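Local coordinates for URE2 protein (PDB 1K0D) that represses nitrogen catabolic genes in yeast by holding phosphorylated GATA activators in the cytoplasm, and reduces peroxides with glutathione through its glutathione S-transferase-like region, at residues 102-110 against 210-218; 154-162 against 222-231. All coordinates share one frame; numbering follows the deposited sequence.

Interaction 1: residues 102-110 against 210-218; sequences TGNPLLWSD and DKLTIADLA
Leu-107 lies at the centre of this contact, its side chain alongside that of Leu-212, both pointing the same way, and crossing that of Leu-217 at about a right angle. Its CD2 methyl is pressed tightly against Leu-212 CD2 (3.4 Å) and also meets Leu-217 CD1 at 3.8 Å. The backbone of Leu-107 is gripped as well. Its carbonyl O accepts from Ile-214 N, just after the N-cap Thr-213, at 3.0 Å with an N-H...O angle of 149°, while a water links Leu-107 N to Leu-212 O.

On the next residue, the Trp-108 indole meets Ile-214 at a slant, CE3 lying 4.2 Å from Ile-214 CD1; Val-95 of helix 87-102 touches both side chains. Lys-211 reaches back over the type II turn formed by Pro-105 to Trp-108. A bend at chi3 (-65°) in its chain brings NZ to Trp-108 O at 3.0 Å, with a second, weak bond to Pro-105 O, so the ammonium ties together carbonyls from both ends of the turn.

Thr-213 OG1 accepts from Ala-215 N, a capping bond, and Asp-216 OD2 accepts from Thr-213 N through its anti lone pair. This reciprocal pair is a capping box at the start of the helix, as in the N-capping box of the C-terminal domain of glutathione S-transferases, here docked against the loop between helices 87-102 and 112-142.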
loop_
_atom_site.group_PDB
_atom_site.type_symbol
_atom_site.label_atom_id
_atom_site.label_comp_id
_atom_site.label_asym_id
_atom_site.label_seq_id
_atom_site.Cartn_x
_atom_site.Cartn_y
_atom_site.Cartn_z
ATOM N N THR B 102 -19.265 -9.575 -13.472
ATOM C CA THR B 102 -20.471 -8.881 -13.926
ATOM C C THR B 102 -20.310 -7.968 -15.143
ATOM O O THR B 102 -21.302 -7.589 -15.762
ATOM C CB THR B 102 -21.069 -8.010 -12.797
ATOM O OG1 THR B 102 -20.231 -6.863 -12.589
ATOM C CG2 THR B 102 -21.172 -8.804 -11.495
ATOM N N GLY B 103 -19.075 -7.602 -15.477
ATOM C CA GLY B 103 -18.851 -6.709 -16.602
ATOM C C GLY B 103 -19.075 -5.260 -16.192
ATOM O O GLY B 103 -18.930 -4.334 -16.996
ATOM N N ASN B 104 -19.435 -5.060 -14.928
ATOM C CA ASN B 104 -19.687 -3.721 -14.392
ATOM C C ASN B 104 -18.611 -3.390 -13.346
ATOM O O ASN B 104 -18.512 -4.052 -12.309
ATOM C CB ASN B 104 -21.081 -3.689 -13.764
ATOM C CG ASN B 104 -21.479 -2.308 -13.282
ATOM O OD1 ASN B 104 -20.905 -1.300 -13.695
ATOM N ND2 ASN B 104 -22.485 -2.258 -12.415
ATOM N N PRO B 105 -17.785 -2.364 -13.612
ATOM C CA PRO B 105 -16.716 -1.969 -12.686
ATOM C C PRO B 105 -17.190 -1.129 -11.505
ATOM O O PRO B 105 -16.747 0.002 -11.324
ATOM C CB PRO B 105 -15.760 -1.203 -13.589
ATOM C CG PRO B 105 -16.717 -0.483 -14.502
ATOM C CD PRO B 105 -17.732 -1.557 -14.847
ATOM N N LEU B 106 -18.085 -1.692 -10.702
ATOM C CA LEU B 106 -18.622 -0.991 -9.541
ATOM C C LEU B 106 -17.475 -0.576 -8.605
ATOM O O LEU B 106 -16.603 -1.386 -8.299
ATOM C CB LEU B 106 -19.593 -1.914 -8.800
ATOM C CG LEU B 106 -20.801 -1.321 -8.074
ATOM C CD1 LEU B 106 -21.459 -2.418 -7.238
ATOM C CD2 LEU B 106 -20.378 -0.165 -7.186
ATOM N N LEU B 107 -17.483 0.683 -8.167
ATOM C CA LEU B 107 -16.456 1.222 -7.272
ATOM C C LEU B 107 -15.059 1.134 -7.900
ATOM O O LEU B 107 -14.045 1.283 -7.216
ATOM C CB LEU B 107 -16.447 0.445 -5.949
ATOM C CG LEU B 107 -17.739 0.281 -5.144
ATOM C CD1 LEU B 107 -17.482 -0.645 -3.973
ATOM C CD2 LEU B 107 -18.225 1.632 -4.651
ATOM N N TRP B 108 -15.013 0.926 -9.209
ATOM C CA TRP B 108 -13.743 0.744 -9.904
ATOM C C TRP B 108 -13.860 1.414 -11.274
ATOM O O TRP B 108 -14.643 2.352 -11.450
ATOM C CB TRP B 108 -13.521 -0.774 -10.022
ATOM C CG TRP B 108 -12.199 -1.294 -10.551
ATOM C CD1 TRP B 108 -12.036 -2.343 -11.419
ATOM C CD2 TRP B 108 -10.878 -0.866 -10.196
ATOM N NE1 TRP B 108 -10.707 -2.591 -11.622
ATOM C CE2 TRP B 108 -9.970 -1.703 -10.886
ATOM C CE3 TRP B 108 -10.373 0.136 -9.363
ATOM C CZ2 TRP B 108 -8.586 -1.566 -10.770
ATOM C CZ3 TRP B 108 -8.993 0.274 -9.244
ATOM C CH2 TRP B 108 -8.116 -0.574 -9.945
ATOM N N SER B 109 -13.082 0.942 -12.242
ATOM C CA SER B 109 -13.143 1.499 -13.584
ATOM C C SER B 109 -12.524 0.531 -14.576
ATOM O O SER B 109 -11.566 -0.173 -14.250
ATOM C CB SER B 109 -12.403 2.832 -13.647
ATOM O OG SER B 109 -12.471 3.383 -14.955
ATOM N N ASP B 110 -13.078 0.495 -15.781
ATOM C CA ASP B 110 -12.565 -0.377 -16.826
ATOM C C ASP B 110 -11.503 0.360 -17.640
ATOM O O ASP B 110 -10.954 -0.182 -18.595
ATOM C CB ASP B 110 -13.703 -0.822 -17.750
ATOM C CG ASP B 110 -14.550 0.345 -18.236
ATOM O OD1 ASP B 110 -13.981 1.376 -18.659
ATOM O OD2 ASP B 110 -15.792 0.232 -18.199
ATOM N N ASP B 210 -15.537 11.464 -10.934
ATOM C CA ASP B 210 -16.847 11.894 -10.462
ATOM C C ASP B 210 -17.763 10.718 -10.126
ATOM O O ASP B 210 -18.948 10.722 -10.467
ATOM C CB ASP B 210 -17.512 12.775 -11.526
ATOM C CG ASP B 210 -16.586 13.873 -12.043
ATOM O OD1 ASP B 210 -17.018 14.664 -12.911
ATOM O OD2 ASP B 210 -15.422 13.948 -11.588
ATOM N N LYS B 211 -17.209 9.711 -9.462
ATOM C CA LYS B 211 -17.979 8.535 -9.071
ATOM C C LYS B 211 -17.371 7.920 -7.816
ATOM O O LYS B 211 -16.170 8.044 -7.578
ATOM C CB LYS B 211 -17.977 7.496 -10.195
ATOM C CG LYS B 211 -16.594 6.959 -10.541
ATOM C CD LYS B 211 -16.680 5.761 -11.482
ATOM C CE LYS B 211 -17.366 4.578 -10.813
ATOM N NZ LYS B 211 -17.481 3.398 -11.724
ATOM N N LEU B 212 -18.200 7.265 -7.012
ATOM C CA LEU B 212 -17.716 6.631 -5.792
ATOM C C LEU B 212 -16.816 5.460 -6.193
ATOM O O LEU B 212 -17.191 4.659 -7.039
ATOM C CB LEU B 212 -18.898 6.101 -4.969
ATOM C CG LEU B 212 -18.699 5.605 -3.526
ATOM C CD1 LEU B 212 -19.950 4.837 -3.101
ATOM C CD2 LEU B 212 -17.496 4.687 -3.411
ATOM N N THR B 213 -15.628 5.370 -5.604
ATOM C CA THR B 213 -14.727 4.254 -5.900
ATOM C C THR B 213 -14.099 3.809 -4.590
ATOM O O THR B 213 -14.323 4.432 -3.545
ATOM C CB THR B 213 -13.575 4.641 -6.854
ATOM O OG1 THR B 213 -12.778 5.654 -6.240
ATOM C CG2 THR B 213 -14.108 5.137 -8.206
ATOM N N ILE B 214 -13.321 2.732 -4.637
ATOM C CA ILE B 214 -12.660 2.255 -3.432
ATOM C C ILE B 214 -11.676 3.306 -2.922
ATOM O O ILE B 214 -11.258 3.259 -1.771
ATOM C CB ILE B 214 -11.909 0.926 -3.677
ATOM C CG1 ILE B 214 -10.988 1.054 -4.899
ATOM C CG2 ILE B 214 -12.917 -0.208 -3.844
ATOM C CD1 ILE B 214 -10.196 -0.212 -5.212
ATOM N N ALA B 215 -11.317 4.262 -3.776
ATOM C CA ALA B 215 -10.392 5.320 -3.378
ATOM C C ALA B 215 -11.037 6.193 -2.309
ATOM O O ALA B 215 -10.364 6.663 -1.390
ATOM C CB ALA B 215 -10.018 6.172 -4.581
ATOM N N ASP B 216 -12.344 6.414 -2.439
ATOM C CA ASP B 216 -13.077 7.234 -1.477
ATOM C C ASP B 216 -13.373 6.426 -0.218
ATOM O O ASP B 216 -13.136 6.881 0.899
ATOM C CB ASP B 216 -14.412 7.706 -2.066
ATOM C CG ASP B 216 -14.249 8.472 -3.358
ATOM O OD1 ASP B 216 -13.779 9.629 -3.322
ATOM O OD2 ASP B 216 -14.590 7.906 -4.419
ATOM N N LEU B 217 -13.894 5.222 -0.409
ATOM C CA LEU B 217 -14.263 4.352 0.706
ATOM C C LEU B 217 -13.117 3.970 1.652
ATOM O O LEU B 217 -13.333 3.807 2.852
ATOM C CB LEU B 217 -14.934 3.083 0.167
ATOM C CG LEU B 217 -16.285 3.278 -0.543
ATOM C CD1 LEU B 217 -16.736 1.975 -1.195
ATOM C CD2 LEU B 217 -17.331 3.741 0.473
ATOM N N ALA B 218 -11.908 3.833 1.113
ATOM C CA ALA B 218 -10.751 3.445 1.910
ATOM C C ALA B 218 -10.458 4.377 3.083
ATOM O O ALA B 218 -9.881 3.947 4.078
ATOM C CB ALA B 218 -9.505 3.340 1.014
HETATM O O HOH W 1 -19.156 2.909 -7.933
#

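Interaction 2: residues 154-162 against 222-231; sequences YTDEVRRVY and WNNVVDRIGI
Residues 154-162 of helix 148-176 pack against the irregular chain 222-231, which includes a 3-10 turn at 226-228, with CA atoms closest at Thr-155 and Ile-229, 6.9 Å apart. Both belong to the all-helical C-terminal domain of the glutathione S-transferase fold.

Val-158 is the apolar centre. With CG1 anti to the backbone N (chi1 177°), that methyl meets Ile-231 CD1 at 3.5 Å, the two side chains crossing obliquely, while Ile-229 comes tip to tip with Val-158. The Arg-159 and Ile-231 side chains run antiparallel alongside each other; Ile-231 CG1 sits over one face of the guanidinium, 3.4 Å from Arg-159 NH1, and Gly-230 O lies at its edge. The charge of Arg-159 is met by a salt bridge to Glu-236.

One turn before Arg-159 a water bridges Thr-155 OG1 and Ile-229 O; the hydroxyl also bonds Val-151 O. At the later end of the segment, Val-226 CG1 lies 3.7 Å from Tyr-162 CE1. His-129 of helix 112-142 is a second hydrogen-bond partner of the phenol oxygen. Tyr-162 OH donates to Asn-223 OD1, modelled at 2.5 Å, a length that is doubtful at this resolution, with ring and amide planes 63° apart.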
loop_
_atom_site.group_PDB
_atom_site.type_symbol
_atom_site.label_atom_id
_atom_site.label_comp_id
_atom_site.label_asym_id
_atom_site.label_seq_id
_atom_site.Cartn_x
_atom_site.Cartn_y
_atom_site.Cartn_z
ATOM N N TYR B 154 3.883 13.199 14.075
ATOM C CA TYR B 154 2.848 12.426 13.410
ATOM C C TYR B 154 1.478 13.082 13.312
ATOM O O TYR B 154 0.759 12.880 12.329
ATOM C CB TYR B 154 2.758 11.052 14.067
ATOM C CG TYR B 154 4.037 10.287 13.865
ATOM C CD1 TYR B 154 4.910 10.049 14.925
ATOM C CD2 TYR B 154 4.421 9.873 12.583
ATOM C CE1 TYR B 154 6.139 9.423 14.713
ATOM C CE2 TYR B 154 5.646 9.248 12.358
ATOM C CZ TYR B 154 6.498 9.028 13.429
ATOM O OH TYR B 154 7.702 8.421 13.209
ATOM N N THR B 155 1.111 13.870 14.316
ATOM C CA THR B 155 -0.179 14.543 14.271
ATOM C C THR B 155 -0.148 15.578 13.144
ATOM O O THR B 155 -1.129 15.754 12.422
ATOM C CB THR B 155 -0.492 15.233 15.598
ATOM O OG1 THR B 155 -0.383 14.276 16.662
ATOM C CG2 THR B 155 -1.905 15.785 15.578
ATOM N N ASP B 156 0.988 16.253 12.993
ATOM C CA ASP B 156 1.144 17.244 11.936
ATOM C C ASP B 156 1.041 16.570 10.570
ATOM O O ASP B 156 0.419 17.101 9.656
ATOM C CB ASP B 156 2.504 17.930 12.030
ATOM C CG ASP B 156 2.573 18.942 13.147
ATOM O OD1 ASP B 156 3.661 19.519 13.349
ATOM O OD2 ASP B 156 1.545 19.163 13.817
ATOM N N GLU B 157 1.664 15.403 10.434
ATOM C CA GLU B 157 1.639 14.686 9.162
ATOM C C GLU B 157 0.220 14.278 8.789
ATOM O O GLU B 157 -0.170 14.373 7.623
ATOM C CB GLU B 157 2.552 13.455 9.217
ATOM C CG GLU B 157 2.592 12.638 7.925
ATOM C CD GLU B 157 3.072 13.433 6.710
ATOM O OE1 GLU B 157 2.987 12.897 5.584
ATOM O OE2 GLU B 157 3.535 14.585 6.875
ATOM N N VAL B 158 -0.555 13.833 9.774
ATOM C CA VAL B 158 -1.931 13.437 9.508
ATOM C C VAL B 158 -2.761 14.633 9.028
ATOM O O VAL B 158 -3.570 14.497 8.108
ATOM C CB VAL B 158 -2.589 12.800 10.752
ATOM C CG1 VAL B 158 -4.055 12.470 10.468
ATOM C CG2 VAL B 158 -1.844 11.533 11.120
ATOM N N ARG B 159 -2.559 15.803 9.637
ATOM C CA ARG B 159 -3.294 17.000 9.210
ATOM C C ARG B 159 -2.843 17.372 7.810
ATOM O O ARG B 159 -3.621 17.878 7.003
ATOM C CB ARG B 159 -3.024 18.196 10.129
ATOM C CG ARG B 159 -3.733 18.158 11.461
ATOM C CD ARG B 159 -3.480 19.460 12.209
ATOM N NE ARG B 159 -3.277 19.222 13.633
ATOM C CZ ARG B 159 -4.253 19.034 14.509
ATOM N NH1 ARG B 159 -5.518 19.065 14.121
ATOM N NH2 ARG B 159 -3.958 18.792 15.771
ATOM N N ARG B 160 -1.566 17.140 7.536
ATOM C CA ARG B 160 -1.019 17.443 6.228
ATOM C C ARG B 160 -1.680 16.558 5.163
ATOM O O ARG B 160 -2.144 17.058 4.140
ATOM C CB ARG B 160 0.496 17.221 6.229
ATOM C CG ARG B 160 1.142 17.426 4.869
ATOM C CD ARG B 160 2.530 16.827 4.817
ATOM N NE ARG B 160 2.908 16.559 3.439
ATOM C CZ ARG B 160 2.770 15.387 2.827
ATOM N NH1 ARG B 160 2.272 14.341 3.465
ATOM N NH2 ARG B 160 3.108 15.274 1.552
ATOM N N VAL B 161 -1.740 15.250 5.403
ATOM C CA VAL B 161 -2.343 14.363 4.416
ATOM C C VAL B 161 -3.829 14.655 4.255
ATOM O O VAL B 161 -4.370 14.523 3.155
ATOM C CB VAL B 161 -2.108 12.859 4.750
ATOM C CG1 VAL B 161 -0.613 12.560 4.725
ATOM C CG2 VAL B 161 -2.686 12.506 6.099
ATOM N N TYR B 162 -4.493 15.065 5.335
ATOM C CA TYR B 162 -5.905 15.398 5.225
ATOM C C TYR B 162 -6.065 16.670 4.407
ATOM O O TYR B 162 -7.071 16.861 3.734
ATOM C CB TYR B 162 -6.557 15.550 6.606
ATOM C CG TYR B 162 -7.205 14.259 7.069
ATOM C CD1 TYR B 162 -6.535 13.380 7.915
ATOM C CD2 TYR B 162 -8.459 13.885 6.597
ATOM C CE1 TYR B 162 -7.094 12.159 8.276
ATOM C CE2 TYR B 162 -9.029 12.665 6.951
ATOM C CZ TYR B 162 -8.340 11.805 7.791
ATOM O OH TYR B 162 -8.898 10.594 8.143
ATOM N N TRP B 222 -11.055 5.310 8.884
ATOM C CA TRP B 222 -10.103 6.130 9.624
ATOM C C TRP B 222 -10.591 7.534 9.932
ATOM O O TRP B 222 -10.296 8.076 11.000
ATOM C CB TRP B 222 -8.785 6.202 8.866
ATOM C CG TRP B 222 -8.146 4.867 8.699
ATOM C CD1 TRP B 222 -8.362 3.964 7.693
ATOM C CD2 TRP B 222 -7.210 4.259 9.593
ATOM N NE1 TRP B 222 -7.613 2.829 7.909
ATOM C CE2 TRP B 222 -6.898 2.985 9.069
ATOM C CE3 TRP B 222 -6.607 4.667 10.789
ATOM C CZ2 TRP B 222 -6.003 2.113 9.701
ATOM C CZ3 TRP B 222 -5.715 3.799 11.420
ATOM C CH2 TRP B 222 -5.423 2.538 10.871
ATOM N N ASN B 223 -11.329 8.132 9.002
ATOM C CA ASN B 223 -11.842 9.479 9.231
ATOM C C ASN B 223 -12.610 9.521 10.553
ATOM O O ASN B 223 -12.872 10.592 11.099
ATOM C CB ASN B 223 -12.768 9.913 8.088
ATOM C CG ASN B 223 -12.056 9.994 6.751
ATOM O OD1 ASN B 223 -10.917 10.448 6.668
ATOM N ND2 ASN B 223 -12.738 9.572 5.691
ATOM N N ASN B 224 -12.955 8.346 11.067
ATOM C CA ASN B 224 -13.712 8.235 12.312
ATOM C C ASN B 224 -12.816 8.080 13.542
ATOM O O ASN B 224 -13.276 8.210 14.675
ATOM C CB ASN B 224 -14.656 7.028 12.227
ATOM C CG ASN B 224 -15.576 7.082 11.011
ATOM O OD1 ASN B 224 -16.226 6.092 10.664
ATOM N ND2 ASN B 224 -15.641 8.241 10.365
ATOM N N VAL B 225 -11.536 7.813 13.310
ATOM C CA VAL B 225 -10.574 7.594 14.387
ATOM C C VAL B 225 -9.689 8.795 14.711
ATOM O O VAL B 225 -9.183 8.920 15.830
ATOM C CB VAL B 225 -9.664 6.373 14.030
ATOM C CG1 VAL B 225 -8.456 6.296 14.951
ATOM C CG2 VAL B 225 -10.472 5.095 14.126
ATOM N N VAL B 226 -9.518 9.690 13.745
ATOM C CA VAL B 226 -8.642 10.835 13.931
ATOM C C VAL B 226 -9.012 11.811 15.051
ATOM O O VAL B 226 -8.182 12.625 15.473
ATOM C CB VAL B 226 -8.444 11.579 12.587
ATOM C CG1 VAL B 226 -7.784 10.627 11.589
ATOM C CG2 VAL B 226 -9.780 12.078 12.036
ATOM N N ASP B 227 -10.241 11.723 15.544
ATOM C CA ASP B 227 -10.681 12.579 16.642
ATOM C C ASP B 227 -9.816 12.250 17.870
ATOM O O ASP B 227 -9.520 13.120 18.695
ATOM C CB ASP B 227 -12.144 12.289 16.969
ATOM C CG ASP B 227 -12.368 10.833 17.339
ATOM O OD1 ASP B 227 -12.189 9.954 16.464
ATOM O OD2 ASP B 227 -12.706 10.560 18.511
ATOM N N ARG B 228 -9.413 10.984 17.976
ATOM C CA ARG B 228 -8.592 10.515 19.090
ATOM C C ARG B 228 -7.218 11.175 19.160
ATOM O O ARG B 228 -6.532 11.067 20.171
ATOM C CB ARG B 228 -8.407 8.997 19.018
ATOM C CG ARG B 228 -9.694 8.188 19.143
ATOM C CD ARG B 228 -9.415 6.727 18.821
ATOM N NE ARG B 228 -10.635 5.941 18.651
ATOM C CZ ARG B 228 -10.665 4.725 18.115
ATOM N NH1 ARG B 228 -9.540 4.155 17.696
ATOM N NH2 ARG B 228 -11.815 4.076 17.998
ATOM N N ILE B 229 -6.803 11.844 18.090
ATOM C CA ILE B 229 -5.511 12.512 18.107
ATOM C C ILE B 229 -5.686 14.027 18.022
ATOM O O ILE B 229 -4.780 14.753 17.606
ATOM C CB ILE B 229 -4.592 12.016 16.965
ATOM C CG1 ILE B 229 -5.262 12.217 15.611
ATOM C CG2 ILE B 229 -4.254 10.550 17.177
ATOM C CD1 ILE B 229 -4.405 11.760 14.441
ATOM N N GLY B 230 -6.868 14.493 18.424
ATOM C CA GLY B 230 -7.145 15.918 18.431
ATOM C C GLY B 230 -7.543 16.559 17.119
ATOM O O GLY B 230 -7.595 17.781 17.030
ATOM N N ILE B 231 -7.836 15.756 16.100
ATOM C CA ILE B 231 -8.223 16.313 14.811
ATOM C C ILE B 231 -9.736 16.333 14.649
ATOM O O ILE B 231 -10.395 15.306 14.737
ATOM C CB ILE B 231 -7.577 15.518 13.643
ATOM C CG1 ILE B 231 -6.068 15.781 13.621
ATOM C CG2 ILE B 231 -8.191 15.929 12.323
ATOM C CD1 ILE B 231 -5.308 14.969 12.587
HETATM O O HOH W 2 -2.150 14.437 18.905
#

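The two contacts lie 25 Å apart, centre to centre, and their segments alternate along the chain: 210-218 and 222-231 are near neighbours in sequence, whereas their partners come from the loop after helix 87-102 and from helix 148-176. No further touch joins them. Interaction 1 is the more remote from the ligand, the Ile-214 side chain being about 12 Å from bound glutathione, although Ile-214 and Leu-217 also rest on helix 29-40, whose Asn-30 binds glutathione. Interaction 2 comes closer through Trp-222, whose side chain lies about 5 Å from glutathione and about 3 Å from that of Asn-30. His-129 meets the rings of both Trp-222 and Tyr-162, so it lies between Tyr-162 and the Trp-222 side chain that is near the ligand.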